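Local structure of cpftsy (Physcomitrella patens, 4AK9) at residues 94-97 with 98-102; 208-211 with 212-216; 282-285 with 286-290. The protein probably serves as the GTP-hydrolysing receptor for the signal recognition particle of chloroplasts, helping to deliver proteins to the thylakoid membrane. All coordinates share one frame; numbering follows the deposited sequence.

Contact 1: residues 94-97 with 98-102; sequences KNIF and KLLTE
Lys98 is tied back to Lys94 through the main chain, its N lying 2.9 Å from Lys94 O. The first methylenes of its side chain run past that same carbonyl oxygen, with CG 3.3 Å from Lys94 O. Further out the chain bends at chi3 and chi4, and this double kink brings NZ to Glu102 OE1 at 3.3 Å, a weak hydrogen bond within a salt bridge. Leu99 repeats the backbone pattern, its N giving a 3.0 Å bond to Asn95 O. Its side chain packs on Lys68 and Ile69 of helix 63-78, a helix that Asn95 also meets, with a weak hydrogen bond from ND2 to Ile69 O. Such i to i-4 pairing belongs to the last turns of helix 85-101, part of the helical bundle, or N domain, of SRP-type GTPases. On another side of the helix, Leu100 points the same way as Ile96, and its CD1 touches Ile96 CG2 at 4.0 Å. This aliphatic pair packs against Val282 and Val285 of helix 280-288, so the helix is applied to the GTPase domain through apolar branches. Thr101 then makes two contacts with Phe97. With chi1 at 54°, OG1 sits between the backbone N and carbonyl carbon of its own residue and donates to Phe97 O at 2.7 Å, approaching from outside the carbonyl plane. The same rotation lays CG2 over a face of the Phe97 ring, 4.1 Å from its centroid and 20° off the normal, a CH-pi contact displaced toward the rim. Ala309 of helix 309-316 touches both side chains. Glu102 adds a backbone bond from its N to Lys98 O at 2.8 Å; the same oxygen accepts Thr101 N as well.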
loop_
_atom_site.group_PDB
_atom_site.type_symbol
_atom_site.label_atom_id
_atom_site.label_comp_id
_atom_site.label_asym_id
_atom_site.label_seq_id
_atom_site.Cartn_x
_atom_site.Cartn_y
_atom_site.Cartn_z
ATOM N N LYS A 94 -7.136 13.655 16.796
ATOM C CA LYS A 94 -6.112 14.590 17.277
ATOM C C LYS A 94 -4.699 14.111 17.019
ATOM O O LYS A 94 -3.834 14.909 16.695
ATOM C CB LYS A 94 -6.285 14.905 18.767
ATOM C CG LYS A 94 -7.540 15.682 19.032
ATOM C CD LYS A 94 -7.823 15.866 20.521
ATOM C CE LYS A 94 -9.155 16.591 20.718
ATOM N NZ LYS A 94 -9.754 16.322 22.059
ATOM N N ASN A 95 -4.466 12.812 17.169
ATOM C CA ASN A 95 -3.151 12.252 16.946
ATOM C C ASN A 95 -2.772 12.370 15.475
ATOM O O ASN A 95 -1.614 12.634 15.157
ATOM C CB ASN A 95 -3.070 10.788 17.365
ATOM C CG ASN A 95 -3.173 10.607 18.868
ATOM O OD1 ASN A 95 -3.018 11.562 19.634
ATOM N ND2 ASN A 95 -3.436 9.371 19.299
ATOM N N ILE A 96 -3.753 12.216 14.590
ATOM C CA ILE A 96 -3.474 12.366 13.165
ATOM C C ILE A 96 -3.164 13.819 12.858
ATOM O O ILE A 96 -2.221 14.127 12.138
ATOM C CB ILE A 96 -4.623 11.824 12.276
ATOM C CG1 ILE A 96 -4.706 10.314 12.455
ATOM C CG2 ILE A 96 -4.364 12.178 10.800
ATOM C CD1 ILE A 96 -5.989 9.683 11.924
ATOM N N PHE A 97 -3.940 14.736 13.432
ATOM C CA PHE A 97 -3.631 16.150 13.280
ATOM C C PHE A 97 -2.219 16.490 13.775
ATOM O O PHE A 97 -1.486 17.218 13.126
ATOM C CB PHE A 97 -4.668 17.012 14.004
ATOM C CG PHE A 97 -4.375 18.475 13.928
ATOM C CD1 PHE A 97 -4.724 19.196 12.807
ATOM C CD2 PHE A 97 -3.720 19.127 14.968
ATOM C CE1 PHE A 97 -4.431 20.554 12.723
ATOM C CE2 PHE A 97 -3.445 20.482 14.892
ATOM C CZ PHE A 97 -3.799 21.194 13.765
ATOM N N LYS A 98 -1.832 15.953 14.930
ATOM C CA LYS A 98 -0.487 16.216 15.440
ATOM C C LYS A 98 0.616 15.702 14.534
ATOM O O LYS A 98 1.592 16.411 14.289
ATOM C CB LYS A 98 -0.336 15.639 16.849
ATOM C CG LYS A 98 -1.162 16.414 17.840
ATOM C CD LYS A 98 -1.046 15.877 19.258
ATOM C CE LYS A 98 0.353 16.098 19.846
ATOM N NZ LYS A 98 1.346 15.037 19.483
ATOM N N LEU A 99 0.466 14.473 14.043
ATOM C CA LEU A 99 1.459 13.903 13.143
ATOM C C LEU A 99 1.608 14.775 11.911
ATOM O O LEU A 99 2.711 14.901 11.382
ATOM C CB LEU A 99 1.041 12.515 12.684
ATOM C CG LEU A 99 1.230 11.368 13.664
ATOM C CD1 LEU A 99 1.102 10.061 12.871
ATOM C CD2 LEU A 99 2.603 11.469 14.319
ATOM N N LEU A 100 0.505 15.386 11.457
ATOM C CA LEU A 100 0.534 16.221 10.241
ATOM C C LEU A 100 1.172 17.596 10.427
ATOM O O LEU A 100 1.524 18.262 9.463
ATOM C CB LEU A 100 -0.882 16.372 9.635
ATOM C CG LEU A 100 -1.458 15.135 8.912
ATOM C CD1 LEU A 100 -3.000 15.313 8.737
ATOM C CD2 LEU A 100 -0.787 14.961 7.546
ATOM N N THR A 101 1.314 18.030 11.676
ATOM C CA THR A 101 1.660 19.413 11.928
ATOM C C THR A 101 2.848 19.643 12.875
ATOM O O THR A 101 3.442 20.717 12.861
ATOM C CB THR A 101 0.454 20.141 12.569
ATOM O OG1 THR A 101 0.036 19.404 13.737
ATOM C CG2 THR A 101 -0.721 20.248 11.588
ATOM N N GLU A 102 3.152 18.690 13.743
ATOM C CA GLU A 102 4.147 18.959 14.794
ATOM C C GLU A 102 5.585 19.140 14.295
ATOM O O GLU A 102 6.375 19.838 14.947
ATOM C CB GLU A 102 4.113 17.849 15.848
ATOM C CG GLU A 102 4.677 16.520 15.321
ATOM C CD GLU A 102 4.209 15.310 16.125
ATOM O OE1 GLU A 102 3.697 15.505 17.259
ATOM O OE2 GLU A 102 4.365 14.163 15.633
#

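Contact 2: residues 208-211 with 212-216; sequences SGRL and HTNYN
Leu211 carries CG opposite its backbone N (chi1 -176°), and His212 turns its imidazole away from its own carbonyl carbon (chi1 -57°); the two neighbouring side chains consequently run side by side in the same direction. Leu211 CG stands over a face of the His212 ring, 4.0 Å from the centroid and 22° off the normal, which meets the geometry of a CH-pi contact, offset toward the rim. Leu211 CD2 reaches the NE2 end of the ring at 3.9 Å. That nitrogen is hydrogen-bonded to Glu53 of the second subunit, while Leu67 of the second subunit packs on the imidazole. With an alanine here the imidazole is gone, which would probably leave Glu53 of the second subunit without this hydrogen-bond partner and a gap beside Leu211 CG. Arg210, bent at chi2 and chi3, presents its guanidinium edge to Asn214, but NH1 and ND2 stay 4.4 Å apart, and both are donors. The polar partners lie outside this pair: Arg210 NE forms a salt bridge with Asp50 of the second subunit, and Asn214 OD1 accepts Leu217 N as the N-cap of helix 215-231. Ser208-Gly209-Arg210, in the loop after strand 202-205, is consistent with the switch II region of an SRP-type GTPase, here engaged at a subunit interface.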
loop_
_atom_site.group_PDB
_atom_site.type_symbol
_atom_site.label_atom_id
_atom_site.label_comp_id
_atom_site.label_asym_id
_atom_site.label_seq_id
_atom_site.Cartn_x
_atom_site.Cartn_y
_atom_site.Cartn_z
ATOM N N SER A 208 12.493 17.256 -16.322
ATOM C CA SER A 208 12.400 15.868 -16.763
ATOM C C SER A 208 12.480 14.943 -15.549
ATOM O O SER A 208 13.110 15.271 -14.540
ATOM C CB SER A 208 13.498 15.538 -17.764
ATOM O OG SER A 208 13.454 16.445 -18.850
ATOM N N GLY A 209 11.829 13.791 -15.627
ATOM C CA GLY A 209 11.944 12.818 -14.545
ATOM C C GLY A 209 11.412 11.474 -14.985
ATOM O O GLY A 209 10.569 11.417 -15.886
ATOM N N ARG A 210 11.937 10.411 -14.385
ATOM C CA ARG A 210 11.471 9.062 -14.642
ATOM C C ARG A 210 11.142 8.364 -13.324
ATOM O O ARG A 210 11.500 8.833 -12.252
ATOM C CB ARG A 210 12.556 8.258 -15.364
ATOM C CG ARG A 210 12.984 8.858 -16.703
ATOM C CD ARG A 210 12.117 8.362 -17.870
ATOM N NE ARG A 210 12.019 6.894 -17.986
ATOM C CZ ARG A 210 13.045 6.029 -18.020
ATOM N NH1 ARG A 210 14.310 6.441 -17.928
ATOM N NH2 ARG A 210 12.800 4.721 -18.144
ATOM N N LEU A 211 10.491 7.220 -13.434
ATOM C CA LEU A 211 10.154 6.427 -12.256
ATOM C C LEU A 211 11.393 5.966 -11.536
ATOM O O LEU A 211 11.455 5.985 -10.305
ATOM C CB LEU A 211 9.334 5.233 -12.692
ATOM C CG LEU A 211 8.829 4.370 -11.540
ATOM C CD1 LEU A 211 8.080 5.221 -10.522
ATOM C CD2 LEU A 211 7.929 3.316 -12.176
ATOM N N HIS A 212 12.406 5.568 -12.298
ATOM C CA HIS A 212 13.694 5.225 -11.704
ATOM C C HIS A 212 14.779 6.157 -12.229
ATOM O O HIS A 212 15.010 6.218 -13.434
ATOM C CB HIS A 212 14.015 3.767 -11.984
ATOM C CG HIS A 212 12.951 2.842 -11.479
ATOM N ND1 HIS A 212 12.762 2.609 -10.139
ATOM C CD2 HIS A 212 11.983 2.151 -12.131
ATOM C CE1 HIS A 212 11.734 1.786 -9.980
ATOM N NE2 HIS A 212 11.251 1.491 -11.170
ATOM N N THR A 213 15.416 6.888 -11.312
ATOM C CA THR A 213 16.496 7.807 -11.664
ATOM C C THR A 213 17.733 7.045 -12.081
ATOM O O THR A 213 18.067 6.005 -11.504
ATOM C CB THR A 213 16.842 8.773 -10.485
ATOM O OG1 THR A 213 17.814 9.748 -10.907
ATOM C CG2 THR A 213 17.364 8.013 -9.242
ATOM N N ASN A 214 18.399 7.541 -13.113
ATOM C CA ASN A 214 19.743 7.075 -13.411
ATOM C C ASN A 214 20.716 8.225 -13.216
ATOM O O ASN A 214 20.295 9.364 -12.978
ATOM C CB ASN A 214 19.842 6.478 -14.825
ATOM C CG ASN A 214 19.373 7.439 -15.912
ATOM O OD1 ASN A 214 19.716 8.627 -15.917
ATOM N ND2 ASN A 214 18.587 6.923 -16.850
ATOM N N TYR A 215 22.004 7.917 -13.312
ATOM C CA TYR A 215 23.054 8.891 -13.103
ATOM C C TYR A 215 22.825 10.120 -13.970
ATOM O O TYR A 215 22.913 11.250 -13.483
ATOM C CB TYR A 215 24.406 8.255 -13.421
ATOM C CG TYR A 215 25.590 9.159 -13.180
ATOM C CD1 TYR A 215 26.127 9.300 -11.904
ATOM C CD2 TYR A 215 26.177 9.867 -14.229
ATOM C CE1 TYR A 215 27.211 10.117 -11.672
ATOM C CE2 TYR A 215 27.269 10.692 -14.011
ATOM C CZ TYR A 215 27.781 10.811 -12.725
ATOM O OH TYR A 215 28.865 11.627 -12.479
ATOM N N ASN A 216 22.511 9.904 -15.246
ATOM C CA ASN A 216 22.384 11.018 -16.180
ATOM C C ASN A 216 21.204 11.915 -15.883
ATOM O O ASN A 216 21.326 13.129 -15.926
ATOM C CB ASN A 216 22.306 10.530 -17.622
ATOM C CG ASN A 216 23.624 9.974 -18.116
ATOM O OD1 ASN A 216 24.662 10.101 -17.453
ATOM N ND2 ASN A 216 23.596 9.354 -19.292
#

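Contact 3: residues 282-285 with 286-290; sequences VSVV and DELSI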
loop_
_atom_site.group_PDB
_atom_site.type_symbol
_atom_site.label_atom_id
_atom_site.label_comp_id
_atom_site.label_asym_id
_atom_site.label_seq_id
_atom_site.Cartn_x
_atom_site.Cartn_y
_atom_site.Cartn_z
ATOM N N VAL A 282 -0.766 11.100 5.279
ATOM C CA VAL A 282 -0.207 11.125 6.623
ATOM C C VAL A 282 1.136 10.425 6.663
ATOM O O VAL A 282 2.105 10.923 7.236
ATOM C CB VAL A 282 -1.204 10.464 7.625
ATOM C CG1 VAL A 282 -0.648 10.566 9.073
ATOM C CG2 VAL A 282 -2.552 11.141 7.495
ATOM N N SER A 283 1.212 9.285 6.003
ATOM C CA SER A 283 2.441 8.505 5.989
ATOM C C SER A 283 3.600 9.257 5.368
ATOM O O SER A 283 4.733 9.178 5.857
ATOM C CB SER A 283 2.218 7.212 5.222
ATOM O OG SER A 283 1.177 6.440 5.856
ATOM N N VAL A 284 3.338 9.965 4.270
ATOM C CA VAL A 284 4.429 10.703 3.621
ATOM C C VAL A 284 4.926 11.860 4.493
ATOM O O VAL A 284 6.131 12.081 4.622
ATOM C CB VAL A 284 4.096 11.119 2.135
ATOM C CG1 VAL A 284 3.226 12.332 2.082
ATOM C CG2 VAL A 284 5.389 11.448 1.387
ATOM N N VAL A 285 4.020 12.565 5.147
ATOM C CA VAL A 285 4.428 13.671 6.026
ATOM C C VAL A 285 5.202 13.114 7.220
ATOM O O VAL A 285 6.265 13.623 7.573
ATOM C CB VAL A 285 3.219 14.486 6.485
ATOM C CG1 VAL A 285 3.647 15.530 7.570
ATOM C CG2 VAL A 285 2.591 15.189 5.279
ATOM N N ASP A 286 4.674 12.044 7.815
ATOM C CA ASP A 286 5.307 11.380 8.956
ATOM C C ASP A 286 6.704 10.841 8.638
ATOM O O ASP A 286 7.677 11.095 9.378
ATOM C CB ASP A 286 4.403 10.254 9.472
ATOM C CG ASP A 286 4.996 9.544 10.686
ATOM O OD1 ASP A 286 5.601 10.236 11.550
ATOM O OD2 ASP A 286 4.895 8.292 10.757
ATOM N N GLU A 287 6.842 10.119 7.530
ATOM C CA GLU A 287 8.102 9.488 7.197
ATOM C C GLU A 287 9.136 10.445 6.654
ATOM O O GLU A 287 10.329 10.257 6.929
ATOM C CB GLU A 287 7.898 8.352 6.176
ATOM C CG GLU A 287 7.154 7.109 6.735
ATOM C CD GLU A 287 8.026 6.278 7.674
ATOM O OE1 GLU A 287 9.247 6.140 7.398
ATOM O OE2 GLU A 287 7.502 5.776 8.702
ATOM N N LEU A 288 8.720 11.460 5.882
ATOM C CA LEU A 288 9.692 12.320 5.175
ATOM C C LEU A 288 9.924 13.682 5.825
ATOM O O LEU A 288 10.884 14.409 5.473
ATOM C CB LEU A 288 9.343 12.517 3.667
ATOM C CG LEU A 288 9.221 11.273 2.742
ATOM C CD1 LEU A 288 9.857 11.570 1.394
ATOM C CD2 LEU A 288 9.834 10.007 3.319
ATOM N N SER A 289 9.070 14.041 6.788
ATOM C CA SER A 289 9.198 15.312 7.496
ATOM C C SER A 289 9.209 16.519 6.547
ATOM O O SER A 289 9.908 17.511 6.802
ATOM C CB SER A 289 10.474 15.302 8.381
ATOM O OG SER A 289 10.498 14.145 9.242
ATOM N N ILE A 290 8.424 16.440 5.463
ATOM C CA ILE A 290 8.286 17.505 4.460
ATOM C C ILE A 290 6.785 17.657 4.231
ATOM O O ILE A 290 6.064 16.633 4.163
ATOM C CB ILE A 290 8.944 17.068 3.140
ATOM C CG1 ILE A 290 10.476 17.034 3.305
ATOM C CG2 ILE A 290 8.562 18.005 1.969
ATOM C CD1 ILE A 290 11.127 16.247 2.198
#
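Ser283 OG accepts from Gly62 N and donates to Asp60 O, with Gly279 O a weak, competing acceptor for the same proton, so a loop beside the helix fixes this hydroxyl. Its backbone oxygen works along the helix instead: Glu287 N is bonded to Ser283 O at 2.9 Å, and Glu287 CG passes 3.3 Å from Ser283 O. Asp286 is anchored likewise, its N bonded to Val282 O at 2.9 Å. A bend at chi2 (-73°) carries the Glu287 carboxylate off to a salt bridge with Arg256, while the Asp286 carboxylate divides its partners on helix 63-78, OD1 forming a salt bridge with Lys68 and OD2 being hydrogen-bonded to Thr65.

The apolar contact is carried by Val284 and Leu288. Val284 CG2 meets Leu288 CG at 4.1 Å, the two side chains meeting at a slant. At the helix end Ser289 adopts positive phi (56°), yet its N still bonds Val285 O at 2.9 Å, the N-H...O angle being only 136°. The chain turns back there, bringing Ile290 O to within 3.9 Å of Val285 CG2. No partner accompanies that buried oxygen, a polar atom set against a methyl group. Val284 and Leu288 both rest on Phe267 of strand 266-270, and Val284 and Val285 touch Val292 on the next strand, which makes this segment the end of the helix, and the turn after it, in the beta-alpha-beta unit of strand 266-270, helix 280-288 and strand 292-296 in the GTPase fold.

Contacts 1, 2 and 3 follow one another along the chain. Contact 1 lies in the C-terminal part of helix 85-101. Contacts 1 and 3 touch, their centres 11 Å apart, with Ile96 CG2 lying 3.9 Å from Val282 CG2. Contacts 2 and 3 both belong to the GTPase domain, contact 2 in the loop between strand 202-205 and helix 215-231 and contact 3 on helix 280-288, between strands 266-270 and 292-296 of the same sheet; their centres are 23 Å apart. Contact 2 lies across the chain's centre from contact 1, about 33 Å between centres. Contacts 1 and 3 thus join the helical bundle to the GTPase domain, while contact 2 takes part in the subunit interface.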